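Local coordinates for peptidoglycan-recognition protein LB (Drosophila melanogaster, PDB 7NSZ) that hydrolyses the amide bond between N-acetylmuramoyl and L-alanine in bacterial peptidoglycan with one zinc ion and probably scavenges immune-active peptidoglycan by cutting it into inactive fragments, at residues V41-S46 against E161-R166; H45-A50 against D118-L123; H102-N107 against L152-V157. The protein carries 1 engineered substitution. All blocks are in the same frame, centred on the assembly; numbering follows the deposited sequence.

Contact 1 (V41-S46 against E161-R166). With ZN (zinc ion), chain B.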
ATOM      1  N   VAL A  41      -2.134   5.858   7.147  1.00  8.57           N
ATOM      2  CA  VAL A  41      -1.362   5.026   6.198  1.00  8.90           C
ATOM      3  C   VAL A  41      -1.556   3.593   6.654  1.00  9.58           C
ATOM      4  O   VAL A  41      -1.262   3.289   7.829  1.00 10.36           O
ATOM      5  CB  VAL A  41       0.115   5.410   6.136  1.00  9.51           C
ATOM      6  CG1 VAL A  41       0.892   4.469   5.250  1.00 10.09           C
ATOM      7  CG2 VAL A  41       0.314   6.846   5.727  1.00 10.79           C
ATOM      8  N   ILE A  42      -2.044   2.743   5.760  1.00  9.34           N
ATOM      9  CA  ILE A  42      -2.273   1.308   6.085  1.00  9.84           C
ATOM     10  C   ILE A  42      -1.313   0.488   5.263  1.00  9.29           C
ATOM     11  O   ILE A  42      -1.281   0.573   4.019  1.00  8.39           O
ATOM     12  CB  ILE A  42      -3.698   0.839   5.805  1.00 10.49           C
ATOM     13  CG1 ILE A  42      -4.752   1.831   6.250  1.00 12.46           C
ATOM     14  CG2 ILE A  42      -3.940  -0.553   6.329  1.00  9.71           C
ATOM     15  CD1 ILE A  42      -4.769   2.103   7.680  1.00 14.81           C
ATOM     16  N   ILE A  43      -0.552  -0.360   5.924  1.00  8.13           N
ATOM     17  CA  ILE A  43       0.426  -1.255   5.279  1.00  8.64           C
ATOM     18  C   ILE A  43      -0.141  -2.639   5.071  1.00  8.49           C
ATOM     19  O   ILE A  43      -0.786  -3.198   5.983  1.00  9.20           O
ATOM     20  CB  ILE A  43       1.739  -1.335   6.099  1.00  9.18           C
ATOM     21  CG1 ILE A  43       2.332   0.043   6.360  1.00  9.41           C
ATOM     22  CG2 ILE A  43       2.721  -2.265   5.460  1.00 10.29           C
ATOM     23  CD1 ILE A  43       2.664   0.842   5.127  1.00  9.98           C
ATOM     24  N   HIS A  44       0.102  -3.183   3.902  1.00  8.09           N
ATOM     25  CA  HIS A  44      -0.307  -4.524   3.440  1.00  8.16           C
ATOM     26  C   HIS A  44       0.873  -5.289   2.908  1.00  8.18           C
ATOM     27  O   HIS A  44       1.880  -4.677   2.456  1.00  8.27           O
ATOM     28  CB  HIS A  44      -1.391  -4.403   2.324  1.00  7.70           C
ATOM     29  CG  HIS A  44      -2.549  -3.564   2.696  1.00  7.39           C
ATOM     30  ND1 HIS A  44      -3.699  -4.177   3.191  1.00  7.05           N
ATOM     31  CD2 HIS A  44      -2.850  -2.266   2.597  1.00  8.81           C
ATOM     32  CE1 HIS A  44      -4.616  -3.293   3.388  1.00  7.91           C
ATOM     33  NE2 HIS A  44      -4.151  -2.071   3.052  1.00  8.19           N
ATOM     34  N   HIS A  45       0.731  -6.624   2.837  1.00  9.15           N
ATOM     35  CA  HIS A  45       1.511  -7.460   1.927  1.00  9.59           C
ATOM     36  C   HIS A  45       0.562  -8.018   0.873  1.00  9.74           C
ATOM     37  O   HIS A  45      -0.668  -7.993   1.048  1.00  9.77           O
ATOM     38  CB  HIS A  45       2.366  -8.565   2.584  1.00 10.44           C
ATOM     39  CG  HIS A  45       1.587  -9.730   3.086  1.00 10.34           C
ATOM     40  ND1 HIS A  45       2.277 -10.866   3.459  1.00 13.19           N
ATOM     41  CD2 HIS A  45       0.297  -9.939   3.356  1.00 10.20           C
ATOM     42  CE1 HIS A  45       1.395 -11.732   3.902  1.00 12.06           C
ATOM     43  NE2 HIS A  45       0.220 -11.205   3.914  1.00 12.19           N
ATOM     44  N   SER A  46       1.118  -8.500  -0.222  1.00 11.03           N
ATOM     45  CA  SER A  46       0.245  -9.053  -1.274  1.00 10.86           C
ATOM     46  C   SER A  46      -0.052 -10.531  -1.020  1.00 13.45           C
ATOM     47  O   SER A  46      -1.129 -10.996  -1.449  1.00 13.08           O
ATOM     48  CB  SER A  46       0.814  -8.874  -2.676  1.00 11.73           C
ATOM     49  OG  SER A  46       2.073  -9.514  -2.831  1.00 11.75           O
ATOM     50  N   GLU A 161      -4.325 -11.628   8.757  1.00 16.49           N
ATOM     51  CA  GLU A 161      -2.879 -11.763   9.047  1.00 16.85           C
ATOM     52  C   GLU A 161      -2.047 -10.639   8.391  1.00 15.18           C
ATOM     53  O   GLU A 161      -0.962 -10.328   8.872  1.00 15.39           O
ATOM     54  CB  GLU A 161      -2.468 -13.105   8.476  1.00 21.72           C
ATOM     55  CG  GLU A 161      -1.044 -13.518   8.701  1.00 26.08           C
ATOM     56  CD  GLU A 161      -0.871 -15.029   8.617  1.00 28.79           C
ATOM     57  OE1 GLU A 161       0.202 -15.529   8.988  1.00 30.19           O
ATOM     58  OE2 GLU A 161      -1.812 -15.711   8.155  1.00 36.91           O
ATOM     59  N   CYS A 162      -2.565 -10.100   7.290  1.00 13.68           N
ATOM     60  CA  CYS A 162      -1.892  -8.996   6.548  1.00 11.30           C
ATOM     61  C   CYS A 162      -1.468  -7.905   7.531  1.00 10.23           C
ATOM     62  O   CYS A 162      -2.260  -7.433   8.349  1.00 11.74           O
ATOM     63  CB  CYS A 162      -2.851  -8.473   5.494  1.00  9.93           C
ATOM     64  SG  CYS A 162      -2.112  -7.152   4.532  1.00  9.85           S
ATOM     65  N   PRO A 163      -0.226  -7.351   7.449  1.00 11.18           N
ATOM     66  CA  PRO A 163       0.781  -7.555   6.395  1.00 11.00           C
ATOM     67  C   PRO A 163       1.847  -8.636   6.612  1.00 11.64           C
ATOM     68  O   PRO A 163       2.896  -8.579   6.063  1.00 11.21           O
ATOM     69  CB  PRO A 163       1.461  -6.164   6.360  1.00 10.98           C
ATOM     70  CG  PRO A 163       1.490  -5.757   7.848  1.00 10.86           C
ATOM     71  CD  PRO A 163       0.116  -6.202   8.315  1.00 10.68           C
ATOM     72  N   GLY A 164       1.468  -9.666   7.388  1.00 12.61           N
ATOM     73  CA  GLY A 164       2.405 -10.728   7.809  1.00 12.83           C
ATOM     74  C   GLY A 164       3.033 -10.350   9.126  1.00 15.07           C
ATOM     75  O   GLY A 164       3.329  -9.210   9.357  1.00 13.81           O
ATOM     76  N   GLY A 165       3.248 -11.332  10.002  1.00 14.61           N
ATOM     77  CA  GLY A 165       3.814 -11.060  11.322  1.00 14.08           C
ATOM     78  C   GLY A 165       5.165 -10.383  11.255  1.00 14.09           C
ATOM     79  O   GLY A 165       5.371  -9.491  12.051  1.00 15.14           O
ATOM     80  N   ARG A 166       6.066 -10.803  10.392  1.00 14.08           N
ATOM     81  CA  ARG A 166       7.413 -10.199  10.365  1.00 15.52           C
ATOM     82  C   ARG A 166       7.330  -8.729   9.917  1.00 13.95           C
ATOM     83  O   ARG A 166       7.995  -7.857  10.548  1.00 13.75           O
ATOM     84  CB  ARG A 166       8.366 -11.004   9.485  1.00 14.36           C
ATOM     85  CG  ARG A 166       9.823 -10.555   9.556  1.00 14.99           C
ATOM     86  CD  ARG A 166      10.438 -10.683  10.939  1.00 14.91           C
ATOM     87  NE  ARG A 166      11.697  -9.993  11.089  1.00 16.86           N
ATOM     88  CZ  ARG A 166      11.820  -8.722  11.476  1.00 17.72           C
ATOM     89  NH1 ARG A 166      10.720  -7.994  11.640  1.00 16.19           N
ATOM     90  NH2 ARG A 166      13.029  -8.177  11.663  1.00 17.91           N
TER
HETATM   91 ZN    ZN B 301      -3.953  -6.190   3.607  1.00  9.38          ZN

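Contact 2 (H45-A50 against D118-L123)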
ATOM      1  N   HIS A  45       0.731  -6.624   2.837  1.00  9.15           N
ATOM      2  CA  HIS A  45       1.511  -7.460   1.927  1.00  9.59           C
ATOM      3  C   HIS A  45       0.562  -8.018   0.873  1.00  9.74           C
ATOM      4  O   HIS A  45      -0.668  -7.993   1.048  1.00  9.77           O
ATOM      5  CB  HIS A  45       2.366  -8.565   2.584  1.00 10.44           C
ATOM      6  CG  HIS A  45       1.587  -9.730   3.086  1.00 10.34           C
ATOM      7  ND1 HIS A  45       2.277 -10.866   3.459  1.00 13.19           N
ATOM      8  CD2 HIS A  45       0.297  -9.939   3.356  1.00 10.20           C
ATOM      9  CE1 HIS A  45       1.395 -11.732   3.902  1.00 12.06           C
ATOM     10  NE2 HIS A  45       0.220 -11.205   3.914  1.00 12.19           N
ATOM     11  N   SER A  46       1.118  -8.500  -0.222  1.00 11.03           N
ATOM     12  CA  SER A  46       0.245  -9.053  -1.274  1.00 10.86           C
ATOM     13  C   SER A  46      -0.052 -10.531  -1.020  1.00 13.45           C
ATOM     14  O   SER A  46      -1.129 -10.996  -1.449  1.00 13.08           O
ATOM     15  CB  SER A  46       0.814  -8.874  -2.676  1.00 11.73           C
ATOM     16  OG  SER A  46       2.073  -9.514  -2.831  1.00 11.75           O
ATOM     17  N   TYR A  47       0.878 -11.238  -0.392  1.00 12.17           N
ATOM     18  CA  TYR A  47       0.910 -12.727  -0.180  1.00 13.83           C
ATOM     19  C   TYR A  47       1.180 -13.461  -1.500  1.00 15.40           C
ATOM     20  O   TYR A  47       2.198 -14.130  -1.612  1.00 16.85           O
ATOM     21  CB  TYR A  47      -0.334 -13.215   0.570  1.00 16.10           C
ATOM     22  CG  TYR A  47      -0.345 -14.709   0.725  1.00 18.82           C
ATOM     23  CD1 TYR A  47       0.620 -15.349   1.490  1.00 23.18           C
ATOM     24  CD2 TYR A  47      -1.169 -15.479  -0.078  1.00 22.45           C
ATOM     25  CE1 TYR A  47       0.692 -16.733   1.523  1.00 26.71           C
ATOM     26  CE2 TYR A  47      -1.119 -16.867  -0.046  1.00 26.91           C
ATOM     27  CZ  TYR A  47      -0.163 -17.487   0.740  1.00 27.06           C
ATOM     28  OH  TYR A  47      -0.119 -18.854   0.804  1.00 32.16           O
ATOM     29  N   MET A  48       0.269 -13.312  -2.448  1.00 16.05           N
ATOM     30  CA  MET A  48       0.442 -13.738  -3.852  0.50 16.73           C
ATOM     31  C   MET A  48      -0.047 -12.571  -4.690  1.00 15.77           C
ATOM     32  O   MET A  48      -1.172 -12.114  -4.493  1.00 16.27           O
ATOM     33  CB  MET A  48      -0.379 -14.999  -4.169  0.50 19.05           C
ATOM     34  CG  MET A  48       0.019 -16.205  -3.314  0.50 20.75           C
ATOM     35  SD  MET A  48      -0.981 -17.704  -3.651  0.50 28.53           S
ATOM     36  CE  MET A  48      -0.169 -18.298  -5.133  0.50 29.11           C
ATOM     37  N   PRO A  49       0.775 -12.003  -5.592  1.00 14.84           N
ATOM     38  CA  PRO A  49       2.095 -12.498  -5.973  1.00 15.62           C
ATOM     39  C   PRO A  49       3.181 -12.483  -4.897  1.00 14.77           C
ATOM     40  O   PRO A  49       3.118 -11.746  -3.916  1.00 14.03           O
ATOM     41  CB  PRO A  49       2.588 -11.492  -7.015  1.00 16.45           C
ATOM     42  CG  PRO A  49       1.391 -10.728  -7.453  1.00 19.78           C
ATOM     43  CD  PRO A  49       0.358 -10.836  -6.365  1.00 16.45           C
ATOM     44  N   ALA A  50       4.164 -13.334  -5.092  1.00 15.57           N
ATOM     45  CA  ALA A  50       5.358 -13.402  -4.245  1.00 13.97           C
ATOM     46  C   ALA A  50       6.321 -12.235  -4.519  1.00 13.94           C
ATOM     47  O   ALA A  50       6.108 -11.443  -5.462  1.00 15.31           O
ATOM     48  CB  ALA A  50       6.062 -14.713  -4.509  1.00 15.18           C
ATOM     49  N   ASP A 118       5.126 -12.192   0.244  1.00 12.39           N
ATOM     50  CA  ASP A 118       4.634 -12.844   1.466  1.00 13.94           C
ATOM     51  C   ASP A 118       5.606 -12.495   2.593  1.00 13.82           C
ATOM     52  O   ASP A 118       6.727 -13.021   2.551  1.00 14.72           O
ATOM     53  CB  ASP A 118       4.514 -14.361   1.256  1.00 16.18           C
ATOM     54  CG  ASP A 118       4.187 -15.143   2.528  1.00 17.55           C
ATOM     55  OD1 ASP A 118       3.739 -14.558   3.523  1.00 17.17           O
ATOM     56  OD2 ASP A 118       4.298 -16.407   2.463  1.00 21.17           O
ATOM     57  N   TRP A 119       5.187 -11.681   3.545  1.00 13.03           N
ATOM     58  CA  TRP A 119       6.075 -11.162   4.625  1.00 13.52           C
ATOM     59  C   TRP A 119       5.609 -11.627   6.018  1.00 14.75           C
ATOM     60  O   TRP A 119       5.763 -10.961   7.026  1.00 13.56           O
ATOM     61  CB  TRP A 119       6.203  -9.652   4.471  1.00 12.67           C
ATOM     62  CG  TRP A 119       6.682  -9.236   3.101  1.00 12.36           C
ATOM     63  CD1 TRP A 119       5.988  -8.482   2.183  1.00 11.77           C
ATOM     64  CD2 TRP A 119       7.873  -9.657   2.419  1.00 12.10           C
ATOM     65  NE1 TRP A 119       6.703  -8.335   1.044  1.00 11.13           N
ATOM     66  CE2 TRP A 119       7.860  -9.069   1.132  1.00 11.96           C
ATOM     67  CE3 TRP A 119       8.978 -10.437   2.786  1.00 14.18           C
ATOM     68  CZ2 TRP A 119       8.868  -9.232   0.214  1.00 12.61           C
ATOM     69  CZ3 TRP A 119       9.974 -10.633   1.874  1.00 15.09           C
ATOM     70  CH2 TRP A 119       9.945 -10.026   0.620  1.00 12.69           C
ATOM     71  N   ARG A 120       5.045 -12.831   6.014  1.00 16.40           N
ATOM     72  CA  ARG A 120       4.690 -13.523   7.288  1.00 16.78           C
ATOM     73  C   ARG A 120       5.923 -13.794   8.147  1.00 17.47           C
ATOM     74  O   ARG A 120       5.828 -13.501   9.323  1.00 18.17           O
ATOM     75  CB  ARG A 120       3.924 -14.803   6.966  1.00 18.52           C
ATOM     76  CG  ARG A 120       2.485 -14.507   6.576  1.00 19.92           C
ATOM     77  CD  ARG A 120       1.760 -15.799   6.250  1.00 22.17           C
ATOM     78  NE  ARG A 120       2.432 -16.476   5.159  1.00 24.72           N
ATOM     79  CZ  ARG A 120       2.541 -17.796   5.008  1.00 28.88           C
ATOM     80  NH1 ARG A 120       1.953 -18.621   5.856  1.00 28.11           N
ATOM     81  NH2 ARG A 120       3.223 -18.289   3.991  1.00 28.27           N
ATOM     82  N   THR A 121       7.003 -14.286   7.573  1.00 17.16           N
ATOM     83  CA  THR A 121       8.199 -14.688   8.388  1.00 18.87           C
ATOM     84  C   THR A 121       9.453 -13.991   7.909  1.00 17.46           C
ATOM     85  O   THR A 121      10.305 -13.703   8.743  1.00 20.86           O
ATOM     86  CB  THR A 121       8.375 -16.212   8.415  1.00 21.86           C
ATOM     87  OG1 THR A 121       8.526 -16.624   7.062  1.00 22.97           O
ATOM     88  CG2 THR A 121       7.215 -16.890   9.104  1.00 24.52           C
ATOM     89  N   GLU A 122       9.594 -13.725   6.609  1.00 16.37           N
ATOM     90  CA  GLU A 122      10.757 -12.993   6.082  1.00 15.59           C
ATOM     91  C   GLU A 122      10.538 -11.480   6.173  1.00 15.36           C
ATOM     92  O   GLU A 122       9.379 -11.006   6.008  1.00 16.00           O
ATOM     93  CB  GLU A 122      10.977 -13.329   4.620  1.00 18.16           C
ATOM     94  CG  GLU A 122      11.751 -14.579   4.378  1.00 23.83           C
ATOM     95  CD  GLU A 122      13.014 -14.646   5.210  1.00 24.58           C
ATOM     96  OE1 GLU A 122      13.017 -15.490   6.124  1.00 34.65           O
ATOM     97  OE2 GLU A 122      13.939 -13.832   4.985  1.00 21.80           O
ATOM     98  N   LEU A 123      11.607 -10.771   6.442  1.00 16.17           N
ATOM     99  CA  LEU A 123      11.639  -9.286   6.429  1.00 14.55           C
ATOM    100  C   LEU A 123      11.824  -8.850   4.981  1.00 15.03           C
ATOM    101  O   LEU A 123      12.742  -9.307   4.311  1.00 15.03           O
ATOM    102  CB  LEU A 123      12.786  -8.768   7.303  1.00 15.37           C
ATOM    103  CG  LEU A 123      12.853  -7.261   7.432  1.00 15.62           C
ATOM    104  CD1 LEU A 123      11.641  -6.776   8.210  1.00 16.43           C
ATOM    105  CD2 LEU A 123      14.145  -6.848   8.106  1.00 16.11           C
TER

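Contact 3 (H102-N107 against L152-V157). With ZN (zinc ion), chain B.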
ATOM      1  N   HIS A 102      -9.023  -1.472   0.108  1.00  9.35           N
ATOM      2  CA  HIS A 102      -7.992  -2.252   0.828  1.00  9.89           C
ATOM      3  C   HIS A 102      -8.277  -2.365   2.325  1.00  9.53           C
ATOM      4  O   HIS A 102      -7.698  -3.256   2.911  1.00 10.03           O
ATOM      5  CB  HIS A 102      -6.583  -1.693   0.539  1.00  9.40           C
ATOM      6  CG  HIS A 102      -6.377  -0.309   1.045  1.00  8.61           C
ATOM      7  ND1 HIS A 102      -5.968  -0.004   2.336  1.00  8.93           N
ATOM      8  CD2 HIS A 102      -6.648   0.881   0.457  1.00  8.30           C
ATOM      9  CE1 HIS A 102      -6.036   1.307   2.487  1.00  9.62           C
ATOM     10  NE2 HIS A 102      -6.501   1.891   1.347  1.00  9.28           N
ATOM     11  N   ALA A 103      -8.985  -1.445   2.928  1.00  9.84           N
ATOM     12  CA  ALA A 103      -9.128  -1.450   4.398  1.00 10.23           C
ATOM     13  C   ALA A 103     -10.497  -0.888   4.741  1.00  9.76           C
ATOM     14  O   ALA A 103     -10.682   0.299   4.766  1.00 10.83           O
ATOM     15  CB  ALA A 103      -8.036  -0.626   5.023  1.00 10.67           C
ATOM     16  N   PRO A 104     -11.478  -1.786   5.007  1.00 12.28           N
ATOM     17  CA  PRO A 104     -12.824  -1.320   5.397  1.00 12.27           C
ATOM     18  C   PRO A 104     -12.794  -0.274   6.516  1.00 10.59           C
ATOM     19  O   PRO A 104     -12.053  -0.451   7.477  1.00 12.00           O
ATOM     20  CB  PRO A 104     -13.502  -2.631   5.836  1.00 13.21           C
ATOM     21  CG  PRO A 104     -12.804  -3.721   5.048  1.00 12.92           C
ATOM     22  CD  PRO A 104     -11.349  -3.240   4.925  1.00 12.36           C
ATOM     23  N   LYS A 105     -13.563   0.784   6.348  1.00 12.32           N
ATOM     24  CA  LYS A 105     -13.720   1.919   7.276  1.00 14.96           C
ATOM     25  C   LYS A 105     -12.561   2.903   7.120  1.00 15.43           C
ATOM     26  O   LYS A 105     -12.676   4.013   7.676  1.00 14.79           O
ATOM     27  CB  LYS A 105     -13.762   1.500   8.758  1.00 17.26           C
ATOM     28  CG  LYS A 105     -14.708   0.393   9.151  1.00 19.85           C
ATOM     29  CD  LYS A 105     -16.088   0.859   9.026  1.00 23.45           C
ATOM     30  CE  LYS A 105     -17.091  -0.097   9.634  1.00 24.18           C
ATOM     31  NZ  LYS A 105     -18.436   0.500   9.637  1.00 29.59           N
ATOM     32  N   TYR A 106     -11.529   2.589   6.317  1.00 12.00           N
ATOM     33  CA  TYR A 106     -10.397   3.520   6.099  1.00 12.12           C
ATOM     34  C   TYR A 106     -10.191   3.883   4.642  1.00 11.54           C
ATOM     35  O   TYR A 106      -9.245   4.603   4.325  1.00 11.42           O
ATOM     36  CB  TYR A 106      -9.116   2.900   6.644  1.00 11.90           C
ATOM     37  CG  TYR A 106      -9.107   2.851   8.152  1.00 11.80           C
ATOM     38  CD1 TYR A 106      -9.775   1.865   8.863  1.00 13.55           C
ATOM     39  CD2 TYR A 106      -8.447   3.822   8.870  1.00 13.49           C
ATOM     40  CE1 TYR A 106      -9.762   1.835  10.248  1.00 14.47           C
ATOM     41  CE2 TYR A 106      -8.459   3.853  10.249  1.00 14.76           C
ATOM     42  CZ  TYR A 106      -9.100   2.840  10.932  1.00 14.33           C
ATOM     43  OH  TYR A 106      -9.063   2.818  12.297  1.00 17.48           O
ATOM     44  N   ASN A 107     -11.009   3.346   3.730  1.00 11.42           N
ATOM     45  CA  ASN A 107     -10.712   3.497   2.284  1.00 11.22           C
ATOM     46  C   ASN A 107     -10.787   4.941   1.826  1.00 11.46           C
ATOM     47  O   ASN A 107     -10.050   5.331   0.904  1.00 11.23           O
ATOM     48  CB  ASN A 107     -11.651   2.618   1.467  1.00 10.51           C
ATOM     49  CG  ASN A 107     -11.253   1.168   1.555  1.00 11.15           C
ATOM     50  OD1 ASN A 107     -10.072   0.815   1.460  1.00 11.30           O
ATOM     51  ND2 ASN A 107     -12.241   0.303   1.704  1.00 11.89           N
ATOM     52  N   LEU A 152      -0.745   2.135  10.452  1.00  9.04           N
ATOM     53  CA  LEU A 152      -1.376   0.870  10.910  1.00  9.03           C
ATOM     54  C   LEU A 152      -1.072  -0.253   9.939  1.00  9.11           C
ATOM     55  O   LEU A 152      -0.764   0.007   8.781  1.00 10.53           O
ATOM     56  CB  LEU A 152      -2.898   1.037  10.956  1.00 10.51           C
ATOM     57  CG  LEU A 152      -3.459   2.132  11.823  1.00 11.43           C
ATOM     58  CD1 LEU A 152      -4.954   2.322  11.512  1.00 12.03           C
ATOM     59  CD2 LEU A 152      -3.252   1.833  13.310  1.00 13.00           C
ATOM     60  N   GLY A 153      -1.077  -1.481  10.388  1.00  9.50           N
ATOM     61  CA  GLY A 153      -1.185  -2.632   9.509  1.00  9.27           C
ATOM     62  C   GLY A 153      -2.642  -3.003   9.334  1.00  9.38           C
ATOM     63  O   GLY A 153      -3.489  -2.739  10.193  1.00 10.00           O
ATOM     64  N   HIS A 154      -2.939  -3.629   8.220  1.00  9.12           N
ATOM     65  CA  HIS A 154      -4.306  -4.111   7.931  1.00  9.63           C
ATOM     66  C   HIS A 154      -4.905  -4.924   9.076  1.00 10.03           C
ATOM     67  O   HIS A 154      -6.065  -4.698   9.392  1.00 10.98           O
ATOM     68  CB  HIS A 154      -4.242  -4.884   6.638  1.00 10.11           C
ATOM     69  CG  HIS A 154      -5.540  -5.250   5.999  1.00  9.54           C
ATOM     70  ND1 HIS A 154      -5.592  -5.973   4.848  1.00  9.22           N
ATOM     71  CD2 HIS A 154      -6.820  -5.140   6.400  1.00 10.22           C
ATOM     72  CE1 HIS A 154      -6.849  -6.233   4.547  1.00 10.81           C
ATOM     73  NE2 HIS A 154      -7.623  -5.703   5.437  1.00 10.72           N
ATOM     74  N   ARG A 155      -4.091  -5.765   9.708  1.00  9.86           N
ATOM     75  CA  ARG A 155      -4.577  -6.666  10.789  1.00  9.79           C
ATOM     76  C   ARG A 155      -5.120  -5.834  11.948  1.00 11.57           C
ATOM     77  O   ARG A 155      -5.819  -6.452  12.782  1.00 12.84           O
ATOM     78  CB  ARG A 155      -3.446  -7.578  11.239  1.00 12.29           C
ATOM     79  CG  ARG A 155      -2.237  -6.860  11.793  1.00 13.81           C
ATOM     80  CD  ARG A 155      -1.303  -7.755  12.610  1.00 15.99           C
ATOM     81  NE  ARG A 155      -0.793  -8.819  11.769  1.00 16.53           N
ATOM     82  CZ  ARG A 155      -0.064  -9.844  12.208  1.00 17.56           C
ATOM     83  NH1 ARG A 155       0.322  -9.850  13.473  1.00 19.78           N
ATOM     84  NH2 ARG A 155       0.315 -10.806  11.409  1.00 15.73           N
ATOM     85  N   GLN A 156      -4.821  -4.565  12.134  1.00 10.90           N
ATOM     86  CA  GLN A 156      -5.347  -3.758  13.242  1.00 11.88           C
ATOM     87  C   GLN A 156      -6.775  -3.316  12.998  1.00 13.77           C
ATOM     88  O   GLN A 156      -7.408  -2.870  13.980  1.00 13.74           O
ATOM     89  CB  GLN A 156      -4.417  -2.574  13.465  1.00 11.42           C
ATOM     90  CG  GLN A 156      -3.066  -3.032  13.971  1.00 11.94           C
ATOM     91  CD  GLN A 156      -2.124  -1.874  14.104  1.00 11.55           C
ATOM     92  OE1 GLN A 156      -1.449  -1.444  13.153  1.00 11.39           O
ATOM     93  NE2 GLN A 156      -2.036  -1.274  15.273  1.00 11.59           N
ATOM     94  N   VAL A 157      -7.304  -3.456  11.776  1.00 13.14           N
ATOM     95  CA  VAL A 157      -8.671  -2.926  11.493  1.00 13.21           C
ATOM     96  C   VAL A 157      -9.596  -4.034  10.962  1.00 12.98           C
ATOM     97  O   VAL A 157     -10.768  -3.690  10.743  1.00 13.15           O
ATOM     98  CB  VAL A 157      -8.579  -1.687  10.575  1.00 13.29           C
ATOM     99  CG1 VAL A 157      -7.576  -0.684  11.157  1.00 13.89           C
ATOM    100  CG2 VAL A 157      -8.177  -2.003   9.145  1.00 13.31           C
TER
HETATM  101 ZN    ZN B 301      -3.953  -6.190   3.607  1.00  9.38          ZN
HETATM  102  O   HOH W   1     -12.474  -1.908   9.857  1.00 16.01           O

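Contact 1 (V41-S46 against E161-R166)
His44 and Cys162 meet at the zinc of this amidase-2 fold, the histidine near the end of strand 38-45, which lies between 110-115 and 149-153 in the sheet, the cysteine in the loop leading into helix 165-171. Both bind the metal, His44 through ND1 and Cys162 SG 2.3 Å from the zinc ion; His154 adds a third ligand. SG lies at the edge of the His44 ring; chi1 of -179° carries it away from its own backbone N and over to the strand. There the backbone N of His45, which follows His44, donates a hydrogen bond to Cys162 SG at 3.4 Å, probably steadying the thiolate. Through NE2 the His44 ring is tied to His102. Pro163, after a cis peptide bond, lays CB against His44 C at 3.6 Å and its carbonyl O over one face of the His45 ring. At Gly164, the helix N-cap, any CB would hit the preceding carbonyl O. All this is tight and buried. Towards solvent the fit slackens: neither the exposed Glu161 nor Arg166 touches 41-46. On the packed side, Gly164 N stands 4.0 Å above the plane of the His45 ring, over its centre.

Contact 2 (H45-A50 against D118-L123)
A chi1 of 74° sets the His45 ring between its own backbone N and carbonyl carbon and turns ND1 to Trp119 N, while a chi1 of 177° swings the Tyr47 ring away from its backbone N and brings CD1 beside the Asp118 carboxylate. Two loops of the amidase-2 fold join here, one running from strand 38-45 to helix 55-72, the other from strand 110-115 to helix 126-142. Between 45-50 and 118-123 the one direct hydrogen bond runs from Trp119 N to His45 ND1, 3.0 Å long, almost perfectly straight and in the plane of the imidazole. This fixes the ring's rotation. Next to this bond, His45 CB packs against Trp119 CD1 at 3.6 Å. On the outer side Arg120 bends back at chi3 and grips the Asp118 carboxylate side-on: NE goes to OD1 at 2.8 Å and NH2 to OD2 at 2.7 Å, and each oxygen accepts with its syn lone pair and lies in the guanidinium plane. Tyr47 packs beside this pair, its CD1 3.7 Å from Asp118 CG, with ring and carboxylate planes 68° apart. With an alanine in place of Asp118, Arg120 would probably lose its salt-bridge partner and be free to turn, and Tyr47 would probably lose the carboxylate beside it. The guanidinium is itself turned nearly perpendicular to the tyrosine: Arg120 NH2 meets the ring edge at CE1, 3.9 Å away.

Contact 3 (H102-N107 against L152-V157)
Tyr106 reaches from the loop ahead of strand 110-115 into the angle between Leu152 on strand 149-153 and Val157 in the turn after it. The tyrosine ring crosses Val157 obliquely, its CE1 3.5 Å from Val157 CG1, and runs at about a right angle to Leu152, whose CD1 touches the ring at CE2, 4.0 Å away. The ring thus has an aliphatic neighbour at each CE atom. With chi1 at -51°, Val157 gives CG1 to the tyrosine and leaves CG2 to face Ala103 CB at 4.3 Å. Beside this apolar patch a water donates to both Pro104 O and Val157 O, bridging the two backbones. Nearer the metal, His154 binds zinc through ND1, alongside His44 and Cys162, and its imidazole lies flat beneath a carbonyl: His102 O is 3.4 Å above the ring plane, towards the rim. The backbone that presents this carbonyl is itself pinned, since Asn107 OD1 accepts from His102 N and Ala103 N on opposite faces of its amide plane. Held over a zinc-bound imidazole, which the metal should leave electron-poor, the partly negative oxygen of His102 probably makes a favourable electrostatic contact.

Coming from the N terminus, the end of strand 38-45 and the loop after it supply the opening segments of contacts 1 and 2, which share His45 and Ser46. Contact 2 closes the shorter of these two loops, from 45-50 to 118-123, taking in helix 55-72 and the strands up to 110-115. Contact 3 begins within that loop, at 102-107, and ends beyond it at 152-157, so the two cross. Contact 1 spans the longest stretch, up to 161-166, and encloses contact 3. Contacts 1 and 3 meet at the zinc and on neighbouring strands 38-45 and 149-153; contacts 1 and 2 meet where Arg166 N approaches Arg120 O; contacts 2 and 3 do not touch.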